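Local coordinates for protein M157 (Murid herpesvirus 1, PDB 2NYK) that serves as a viral MHC class I-like ligand for Ly49 receptors of mouse natural killer cells, at residues F19-E24 against C103-F108; T126-K131 against I148-I153; S215-D220 against T230-G235. The protein carries 1 engineered substitution. One frame throughout, in Å; residues are numbered along the deposited sequence.

Contact 1 (F19-E24 against C103-F108); sequences FTFTME and CLFLGF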
loop_
_atom_site.group_PDB
_atom_site.type_symbol
_atom_site.label_atom_id
_atom_site.label_comp_id
_atom_site.label_asym_id
_atom_site.label_seq_id
_atom_site.Cartn_x
_atom_site.Cartn_y
_atom_site.Cartn_z
ATOM N N PHE A 19 -18.592 5.905 -0.873
ATOM C CA PHE A 19 -17.139 6.003 -0.949
ATOM C C PHE A 19 -16.484 4.837 -1.701
ATOM O O PHE A 19 -16.575 3.683 -1.277
ATOM C CB PHE A 19 -16.542 6.149 0.451
ATOM C CG PHE A 19 -15.067 6.394 0.446
ATOM C CD1 PHE A 19 -14.544 7.558 -0.114
ATOM C CD2 PHE A 19 -14.200 5.452 0.983
ATOM C CE1 PHE A 19 -13.162 7.786 -0.134
ATOM C CE2 PHE A 19 -12.835 5.667 0.975
ATOM C CZ PHE A 19 -12.312 6.829 0.423
ATOM N N THR A 20 -15.834 5.160 -2.819
ATOM C CA THR A 20 -15.153 4.186 -3.667
ATOM C C THR A 20 -13.662 4.081 -3.325
ATOM O O THR A 20 -12.988 5.091 -3.054
ATOM C CB THR A 20 -15.348 4.541 -5.178
ATOM O OG1 THR A 20 -16.740 4.460 -5.502
ATOM C CG2 THR A 20 -14.568 3.587 -6.100
ATOM N N PHE A 21 -13.162 2.847 -3.307
ATOM C CA PHE A 21 -11.745 2.578 -3.029
ATOM C C PHE A 21 -11.392 1.136 -3.356
ATOM O O PHE A 21 -12.267 0.332 -3.612
ATOM C CB PHE A 21 -11.371 2.933 -1.582
ATOM C CG PHE A 21 -11.916 1.975 -0.522
ATOM C CD1 PHE A 21 -11.133 0.936 -0.034
ATOM C CD2 PHE A 21 -13.188 2.170 0.032
ATOM C CE1 PHE A 21 -11.624 0.061 0.943
ATOM C CE2 PHE A 21 -13.688 1.345 1.032
ATOM C CZ PHE A 21 -12.908 0.267 1.503
ATOM N N THR A 22 -10.103 0.834 -3.368
ATOM C CA THR A 22 -9.620 -0.504 -3.683
ATOM C C THR A 22 -8.852 -1.039 -2.479
ATOM O O THR A 22 -8.327 -0.267 -1.654
ATOM C CB THR A 22 -8.689 -0.517 -4.947
ATOM O OG1 THR A 22 -7.411 0.046 -4.613
ATOM C CG2 THR A 22 -9.304 0.297 -6.099
ATOM N N MET A 23 -8.836 -2.364 -2.365
ATOM C CA MET A 23 -8.077 -3.064 -1.359
ATOM C C MET A 23 -7.359 -4.202 -2.061
ATOM O O MET A 23 -7.935 -4.867 -2.957
ATOM C CB MET A 23 -8.987 -3.585 -0.246
ATOM C CG MET A 23 -8.235 -4.156 0.967
ATOM S SD MET A 23 -9.262 -4.252 2.503
ATOM C CE MET A 23 -10.417 -2.923 2.215
ATOM N N GLU A 24 -6.094 -4.406 -1.686
ATOM C CA GLU A 24 -5.276 -5.436 -2.315
ATOM C C GLU A 24 -4.848 -6.370 -1.226
ATOM O O GLU A 24 -4.209 -5.949 -0.255
ATOM C CB GLU A 24 -4.071 -4.809 -3.017
ATOM C CG GLU A 24 -4.419 -3.765 -4.157
ATOM C CD GLU A 24 -4.906 -2.399 -3.652
ATOM O OE1 GLU A 24 -4.364 -1.860 -2.670
ATOM O OE2 GLU A 24 -5.856 -1.847 -4.241
ATOM N N CYS A 103 -8.953 -5.606 -5.494
ATOM C CA CYS A 103 -10.412 -5.446 -5.501
ATOM C C CYS A 103 -10.866 -3.985 -5.463
ATOM O O CYS A 103 -10.351 -3.187 -4.673
ATOM C CB CYS A 103 -11.022 -6.191 -4.308
ATOM S SG CYS A 103 -10.647 -7.946 -4.277
ATOM N N LEU A 104 -11.837 -3.665 -6.311
ATOM C CA LEU A 104 -12.457 -2.362 -6.335
ATOM C C LEU A 104 -13.801 -2.456 -5.647
ATOM O O LEU A 104 -14.630 -3.275 -6.029
ATOM C CB LEU A 104 -12.663 -1.903 -7.784
ATOM C CG LEU A 104 -13.507 -0.648 -8.069
ATOM C CD1 LEU A 104 -12.898 0.631 -7.481
ATOM C CD2 LEU A 104 -13.707 -0.490 -9.580
ATOM N N PHE A 105 -14.014 -1.609 -4.644
ATOM C CA PHE A 105 -15.276 -1.576 -3.916
ATOM C C PHE A 105 -16.111 -0.427 -4.437
ATOM O O PHE A 105 -15.876 0.722 -4.083
ATOM C CB PHE A 105 -15.042 -1.444 -2.410
ATOM C CG PHE A 105 -14.332 -2.618 -1.806
ATOM C CD1 PHE A 105 -14.962 -3.836 -1.692
ATOM C CD2 PHE A 105 -13.028 -2.513 -1.372
ATOM C CE1 PHE A 105 -14.309 -4.940 -1.152
ATOM C CE2 PHE A 105 -12.362 -3.619 -0.826
ATOM C CZ PHE A 105 -13.005 -4.832 -0.711
ATOM N N LEU A 106 -17.071 -0.751 -5.301
ATOM C CA LEU A 106 -17.931 0.233 -5.940
ATOM C C LEU A 106 -19.379 0.046 -5.450
ATOM O O LEU A 106 -20.004 -0.982 -5.728
ATOM C CB LEU A 106 -17.851 0.084 -7.465
ATOM C CG LEU A 106 -18.544 1.149 -8.326
ATOM C CD1 LEU A 106 -18.053 2.554 -7.984
ATOM C CD2 LEU A 106 -18.349 0.858 -9.818
ATOM N N GLY A 107 -19.898 1.029 -4.709
ATOM C CA GLY A 107 -21.168 0.840 -4.008
ATOM C C GLY A 107 -20.970 -0.330 -3.077
ATOM O O GLY A 107 -20.024 -0.347 -2.275
ATOM N N PHE A 108 -21.835 -1.328 -3.194
ATOM C CA PHE A 108 -21.625 -2.575 -2.457
ATOM C C PHE A 108 -21.268 -3.733 -3.385
ATOM O O PHE A 108 -21.468 -4.897 -3.043
ATOM C CB PHE A 108 -22.836 -2.912 -1.572
ATOM C CG PHE A 108 -22.999 -1.994 -0.367
ATOM C CD1 PHE A 108 -21.901 -1.354 0.211
ATOM C CD2 PHE A 108 -24.254 -1.816 0.210
ATOM C CE1 PHE A 108 -22.061 -0.538 1.342
ATOM C CE2 PHE A 108 -24.422 -1.004 1.321
ATOM C CZ PHE A 108 -23.323 -0.361 1.883
HETATM O O HOH W 1 -18.437 3.231 -3.768
#

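Contact 2 (T126-K131 against I148-I153); sequences TGQTGK and IGTYMI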
loop_
_atom_site.group_PDB
_atom_site.type_symbol
_atom_site.label_atom_id
_atom_site.label_comp_id
_atom_site.label_asym_id
_atom_site.label_seq_id
_atom_site.Cartn_x
_atom_site.Cartn_y
_atom_site.Cartn_z
ATOM N N THR A 126 -9.035 -11.615 -14.511
ATOM C CA THR A 126 -9.464 -10.235 -14.383
ATOM C C THR A 126 -10.980 -10.130 -14.393
ATOM O O THR A 126 -11.656 -11.006 -14.914
ATOM C CB THR A 126 -8.880 -9.348 -15.507
ATOM O OG1 THR A 126 -9.377 -9.805 -16.773
ATOM C CG2 THR A 126 -7.357 -9.412 -15.506
ATOM N N GLY A 127 -11.503 -9.062 -13.794
ATOM C CA GLY A 127 -12.937 -8.761 -13.840
ATOM C C GLY A 127 -13.835 -9.736 -13.088
ATOM O O GLY A 127 -14.996 -9.873 -13.434
ATOM N N GLN A 128 -13.293 -10.428 -12.074
ATOM C CA GLN A 128 -14.086 -11.325 -11.209
ATOM C C GLN A 128 -15.069 -10.501 -10.380
ATOM O O GLN A 128 -14.709 -9.454 -9.833
ATOM C CB GLN A 128 -13.206 -12.127 -10.244
ATOM C CG GLN A 128 -12.064 -12.911 -10.861
ATOM C CD GLN A 128 -12.538 -14.011 -11.755
ATOM O OE1 GLN A 128 -12.964 -13.771 -12.892
ATOM N NE2 GLN A 128 -12.479 -15.243 -11.251
ATOM N N THR A 129 -16.305 -10.975 -10.288
ATOM C CA THR A 129 -17.348 -10.244 -9.564
ATOM C C THR A 129 -17.858 -11.079 -8.387
ATOM O O THR A 129 -18.615 -10.592 -7.542
ATOM C CB THR A 129 -18.504 -9.858 -10.500
ATOM O OG1 THR A 129 -18.957 -11.030 -11.186
ATOM C CG2 THR A 129 -18.052 -8.829 -11.534
ATOM N N GLY A 130 -17.417 -12.335 -8.330
ATOM C CA GLY A 130 -17.875 -13.289 -7.317
ATOM C C GLY A 130 -19.373 -13.582 -7.333
ATOM O O GLY A 130 -19.972 -13.848 -6.279
ATOM N N LYS A 131 -19.981 -13.533 -8.519
ATOM C CA LYS A 131 -21.424 -13.783 -8.668
ATOM C C LYS A 131 -21.708 -14.955 -9.604
ATOM O O LYS A 131 -21.939 -16.077 -9.142
ATOM C CB LYS A 131 -22.170 -12.526 -9.142
ATOM C CG LYS A 131 -21.681 -11.964 -10.487
ATOM C CD LYS A 131 -22.502 -10.765 -10.976
ATOM C CE LYS A 131 -22.225 -9.491 -10.171
ATOM N NZ LYS A 131 -22.791 -9.556 -8.784
ATOM N N ILE A 148 -14.330 -18.393 -6.320
ATOM C CA ILE A 148 -14.851 -18.470 -4.958
ATOM C C ILE A 148 -14.248 -17.361 -4.100
ATOM O O ILE A 148 -14.962 -16.740 -3.299
ATOM C CB ILE A 148 -14.566 -19.851 -4.310
ATOM C CG1 ILE A 148 -14.959 -20.992 -5.263
ATOM C CG2 ILE A 148 -15.322 -19.992 -2.979
ATOM C CD1 ILE A 148 -13.866 -21.359 -6.288
ATOM N N GLY A 149 -12.936 -17.124 -4.282
ATOM C CA GLY A 149 -12.200 -16.115 -3.520
ATOM C C GLY A 149 -12.920 -14.793 -3.522
ATOM O O GLY A 149 -13.245 -14.259 -2.464
ATOM N N THR A 150 -13.201 -14.270 -4.716
ATOM C CA THR A 150 -13.913 -12.997 -4.843
ATOM C C THR A 150 -15.307 -13.050 -4.191
ATOM O O THR A 150 -15.792 -12.036 -3.649
ATOM C CB THR A 150 -14.006 -12.572 -6.326
ATOM O OG1 THR A 150 -12.675 -12.427 -6.863
ATOM C CG2 THR A 150 -14.768 -11.248 -6.480
ATOM N N TYR A 151 -15.948 -14.224 -4.244
ATOM C CA TYR A 151 -17.263 -14.424 -3.623
ATOM C C TYR A 151 -17.254 -14.020 -2.137
ATOM O O TYR A 151 -18.112 -13.268 -1.703
ATOM C CB TYR A 151 -17.745 -15.881 -3.809
ATOM C CG TYR A 151 -18.858 -16.263 -2.851
ATOM C CD1 TYR A 151 -20.186 -15.870 -3.089
ATOM C CD2 TYR A 151 -18.577 -16.982 -1.689
ATOM C CE1 TYR A 151 -21.214 -16.211 -2.194
ATOM C CE2 TYR A 151 -19.595 -17.317 -0.786
ATOM C CZ TYR A 151 -20.904 -16.932 -1.044
ATOM O OH TYR A 151 -21.892 -17.280 -0.138
ATOM N N MET A 152 -16.267 -14.508 -1.385
ATOM C CA MET A 152 -16.095 -14.182 0.029
ATOM C C MET A 152 -15.946 -12.687 0.271
ATOM O O MET A 152 -16.531 -12.139 1.198
ATOM C CB MET A 152 -14.910 -14.942 0.629
ATOM C CG MET A 152 -14.633 -14.597 2.119
ATOM S SD MET A 152 -13.480 -15.695 3.002
ATOM C CE MET A 152 -14.590 -16.808 3.838
ATOM N N ILE A 153 -15.128 -12.028 -0.543
ATOM C CA ILE A 153 -14.995 -10.581 -0.458
ATOM C C ILE A 153 -16.340 -9.893 -0.779
ATOM O O ILE A 153 -16.812 -9.040 -0.019
ATOM C CB ILE A 153 -13.858 -10.096 -1.397
ATOM C CG1 ILE A 153 -12.505 -10.650 -0.903
ATOM C CG2 ILE A 153 -13.847 -8.554 -1.463
ATOM C CD1 ILE A 153 -11.463 -10.623 -1.961
#

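Contact 3 (S215-D220 against T230-G235); sequences SAIVTD and TVKAPG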
loop_
_atom_site.group_PDB
_atom_site.type_symbol
_atom_site.label_atom_id
_atom_site.label_comp_id
_atom_site.label_asym_id
_atom_site.label_seq_id
_atom_site.Cartn_x
_atom_site.Cartn_y
_atom_site.Cartn_z
ATOM N N SER A 215 24.138 11.137 -11.246
ATOM C CA SER A 215 24.410 10.043 -10.317
ATOM C C SER A 215 23.806 10.314 -8.937
ATOM O O SER A 215 24.237 11.220 -8.229
ATOM C CB SER A 215 25.917 9.834 -10.178
ATOM O OG SER A 215 26.201 8.763 -9.281
ATOM N N ALA A 216 22.815 9.524 -8.550
ATOM C CA ALA A 216 22.164 9.730 -7.254
ATOM C C ALA A 216 22.011 8.446 -6.461
ATOM O O ALA A 216 22.053 7.342 -7.014
ATOM C CB ALA A 216 20.804 10.406 -7.433
ATOM N N ILE A 217 21.847 8.606 -5.151
ATOM C CA ILE A 217 21.464 7.498 -4.292
ATOM C C ILE A 217 20.057 7.769 -3.761
ATOM O O ILE A 217 19.811 8.816 -3.133
ATOM C CB ILE A 217 22.442 7.296 -3.115
ATOM C CG1 ILE A 217 23.849 7.028 -3.637
ATOM C CG2 ILE A 217 21.972 6.131 -2.240
ATOM C CD1 ILE A 217 24.903 7.010 -2.555
ATOM N N VAL A 218 19.158 6.820 -4.017
ATOM C CA VAL A 218 17.777 6.888 -3.561
ATOM C C VAL A 218 17.436 5.782 -2.565
ATOM O O VAL A 218 17.612 4.598 -2.849
ATOM C CB VAL A 218 16.775 6.825 -4.728
ATOM C CG1 VAL A 218 15.359 7.135 -4.210
ATOM C CG2 VAL A 218 17.168 7.807 -5.823
ATOM N N THR A 219 16.929 6.182 -1.404
ATOM C CA THR A 219 16.526 5.240 -0.366
ATOM C C THR A 219 15.012 5.351 -0.114
ATOM O O THR A 219 14.460 6.444 -0.027
ATOM C CB THR A 219 17.307 5.489 0.948
ATOM O OG1 THR A 219 18.716 5.376 0.682
ATOM C CG2 THR A 219 16.922 4.448 1.998
ATOM N N ASP A 220 14.355 4.208 -0.034
ATOM C CA ASP A 220 12.927 4.140 0.188
ATOM C C ASP A 220 12.737 3.288 1.430
ATOM O O ASP A 220 12.848 2.067 1.372
ATOM C CB ASP A 220 12.248 3.507 -1.037
ATOM C CG ASP A 220 10.723 3.464 -0.932
ATOM O OD1 ASP A 220 10.184 3.245 0.177
ATOM O OD2 ASP A 220 10.068 3.618 -1.989
ATOM N N THR A 230 14.600 9.221 0.560
ATOM C CA THR A 230 15.781 10.077 0.612
ATOM C C THR A 230 16.521 9.984 -0.724
ATOM O O THR A 230 16.716 8.896 -1.249
ATOM C CB THR A 230 16.746 9.622 1.735
ATOM O OG1 THR A 230 16.059 9.572 2.995
ATOM C CG2 THR A 230 17.968 10.546 1.842
ATOM N N VAL A 231 16.899 11.138 -1.272
ATOM C CA VAL A 231 17.703 11.224 -2.483
ATOM C C VAL A 231 18.904 12.112 -2.182
ATOM O O VAL A 231 18.760 13.294 -1.814
ATOM C CB VAL A 231 16.912 11.752 -3.722
ATOM C CG1 VAL A 231 16.214 13.035 -3.410
ATOM C CG2 VAL A 231 17.853 11.985 -4.918
ATOM N N LYS A 232 20.089 11.524 -2.295
ATOM C CA LYS A 232 21.313 12.286 -2.159
ATOM C C LYS A 232 22.184 12.148 -3.383
ATOM O O LYS A 232 22.281 11.071 -3.992
ATOM C CB LYS A 232 22.071 11.973 -0.867
ATOM C CG LYS A 232 22.424 10.537 -0.616
ATOM C CD LYS A 232 22.691 10.355 0.899
ATOM C CE LYS A 232 23.333 8.949 1.124
ATOM N NZ LYS A 232 23.499 8.757 2.625
ATOM N N ALA A 233 22.783 13.277 -3.756
ATOM C CA ALA A 233 23.661 13.334 -4.901
ATOM C C ALA A 233 24.945 14.007 -4.436
ATOM O O ALA A 233 24.956 15.217 -4.193
ATOM C CB ALA A 233 23.002 14.096 -6.026
ATOM N N PRO A 234 26.014 13.204 -4.247
ATOM C CA PRO A 234 27.310 13.728 -3.828
ATOM C C PRO A 234 27.876 14.632 -4.915
ATOM O O PRO A 234 27.738 14.319 -6.117
ATOM C CB PRO A 234 28.174 12.463 -3.677
ATOM C CG PRO A 234 27.515 11.446 -4.577
ATOM C CD PRO A 234 26.049 11.737 -4.436
ATOM N N GLY A 235 28.488 15.749 -4.500
ATOM C CA GLY A 235 29.079 16.688 -5.451
ATOM C C GLY A 235 28.035 17.327 -6.352
ATOM O O GLY A 235 28.346 17.769 -7.462
#

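Contact 1 (F19-E24 against C103-F108)
F21 and F105 meet on one face of the sheet, their ring planes inclined at 49° and their centroids 5.3 Å apart. F105 presents CD2 over a face of the F21 ring, 3.7 Å from F21 CE1. M23 approaches the same F105 ring at its edge, in plane, with M23 CB 3.4 Å from F105 CE2. The M23 chain leaves with CG anti to the backbone N (chi1 -171°) and bends at chi3, which brings its CE into the plane of the F21 ring at that ring's edge. On the T22 face, L104 CD1 touches two threonine methyls, 3.7 Å from T20 CG2 and 3.9 Å from T22 CG2. Three backbone hydrogen bonds fix the antiparallel register: F105 N to F21 O, and the reciprocal pair between M23 and C103. Beyond the last bridge a water links T20 OG1 to G107 N. The two strands adjoin in the middle of an antiparallel sheet, probably the MHC class I-like platform. Strand 35-41 flanks 21-30, with I39 against M23; strand 109-118 flanks 96-106, where C112 forms a disulfide with C103. Helices 148-154 and 157-173 cover the aromatic face through I153 on F105 and I160 on M23.

Contact 2 (T126-K131 against I148-I153)
T150 meets the chain at Q128 and G130 through van der Waals contact, and no hydrogen bond crosses between the two segments. The threonine divides its branches: OG1 lies 3.4 Å from Q128 CB, while CG2 faces the peptide that joins T129 to G130, at 3.4 Å from G130 N and 3.6 Å from T129 C. This division follows from chi1 of -60°, which places CG2 anti to the backbone N and OG1 beside it. The Q128 and T150 side chains cross at about a right angle, and only CB and CG of Q128 come near T150 OG1.

Backbone against backbone, the approach is closest at G130, whose CA is 3.9 Å from Y151 CA and 3.7 Å from Y151 N. G130 has no side chain where its CA faces the helix backbone, and its phi of 61° is one that glycine adopts readily. G130 O lies near the plane of the Y151 ring, at its edge, 3.8 Å from Y151 CD1.

Among polar links, G130 N has a weak hydrogen bond to E147, and the backbone of Q128 pairs with C112. T150 also packs on C112, V114 and Y101, placing the first turn of helix 148-154 over the sheet beside 122-128, one of its outermost strands. A helix lying across an antiparallel sheet in this way is characteristic of the MHC class I-like platform.

Contact 3 (S215-D220 against T230-G235)
V231 and A216 pack on the more enclosed face of this strand pair, A216 CB 4.2 Å from V231 CG2. V231 has CG2 anti to its backbone N, directing that methyl across the pair, where V218 CG2 also approaches it at 4.3 Å. V231 itself is buried, for beyond the pair it rests on C194, V206 and L208, whereas V218 is exposed. A233, also buried, sets its CB 3.8 Å from S215 O and packs on L208 and L210.

The closest packing is in the backbone. Four hydrogen bonds join I217 with K232 and T219 with T230, each pair bonded in both directions; the bond from I217 N to K232 O, at 178°, is almost perfectly straight. Between these rungs the non-hydrogen-bonded pair V218 and V231 brings the alpha carbons to 4.5 Å. Its CA-H groups turn inward to the carbonyls, V218 CA lying 3.2 Å from T230 O and V231 CA 3.3 Å from I217 O. The axes run 167° apart, nearly antiparallel.

The other face, bearing I217, T219, T230 and K232, is the more solvent-exposed one, although its side chains also touch across the pair. K232 meets I217 with its CG, 4.1 Å from I217 CB, and then extends as a straight chain. The side chains of T219 and T230 come no nearer than 4.2 Å, CB to CB. T193 and V195 cover T230, and T193 also touches K232.

Strand 227-233 is bonded on its far side to 192-198, while 217-222 is an outermost strand of its sheet within the chain. Together the two form an antiparallel beta hairpin at the margin of the second beta domain, which by its MHC class I-like family probably corresponds to the immunoglobulin-like alpha3 domain.

Contacts 1 and 2 share a sheet, probably that of the MHC-like platform: their centres are 13 Å apart, and they touch through I153. That residue sits on the helix of contact 2 and packs into contact 1, with its CD1 3.6 Å from C103 SG and its CG2 3.7 Å from F105 CE1. Contact 3 belongs to the other sheet, on the opposite side of the chain's centre; its centre lies 36 Å from that of contact 1 and 43 Å from that of contact 2. The F19 side chain is about 11 Å from a bound N-acetylglucosamine and that of K232 about 6 Å from one; these glycans belong to the protein itself and mark no ligand pocket.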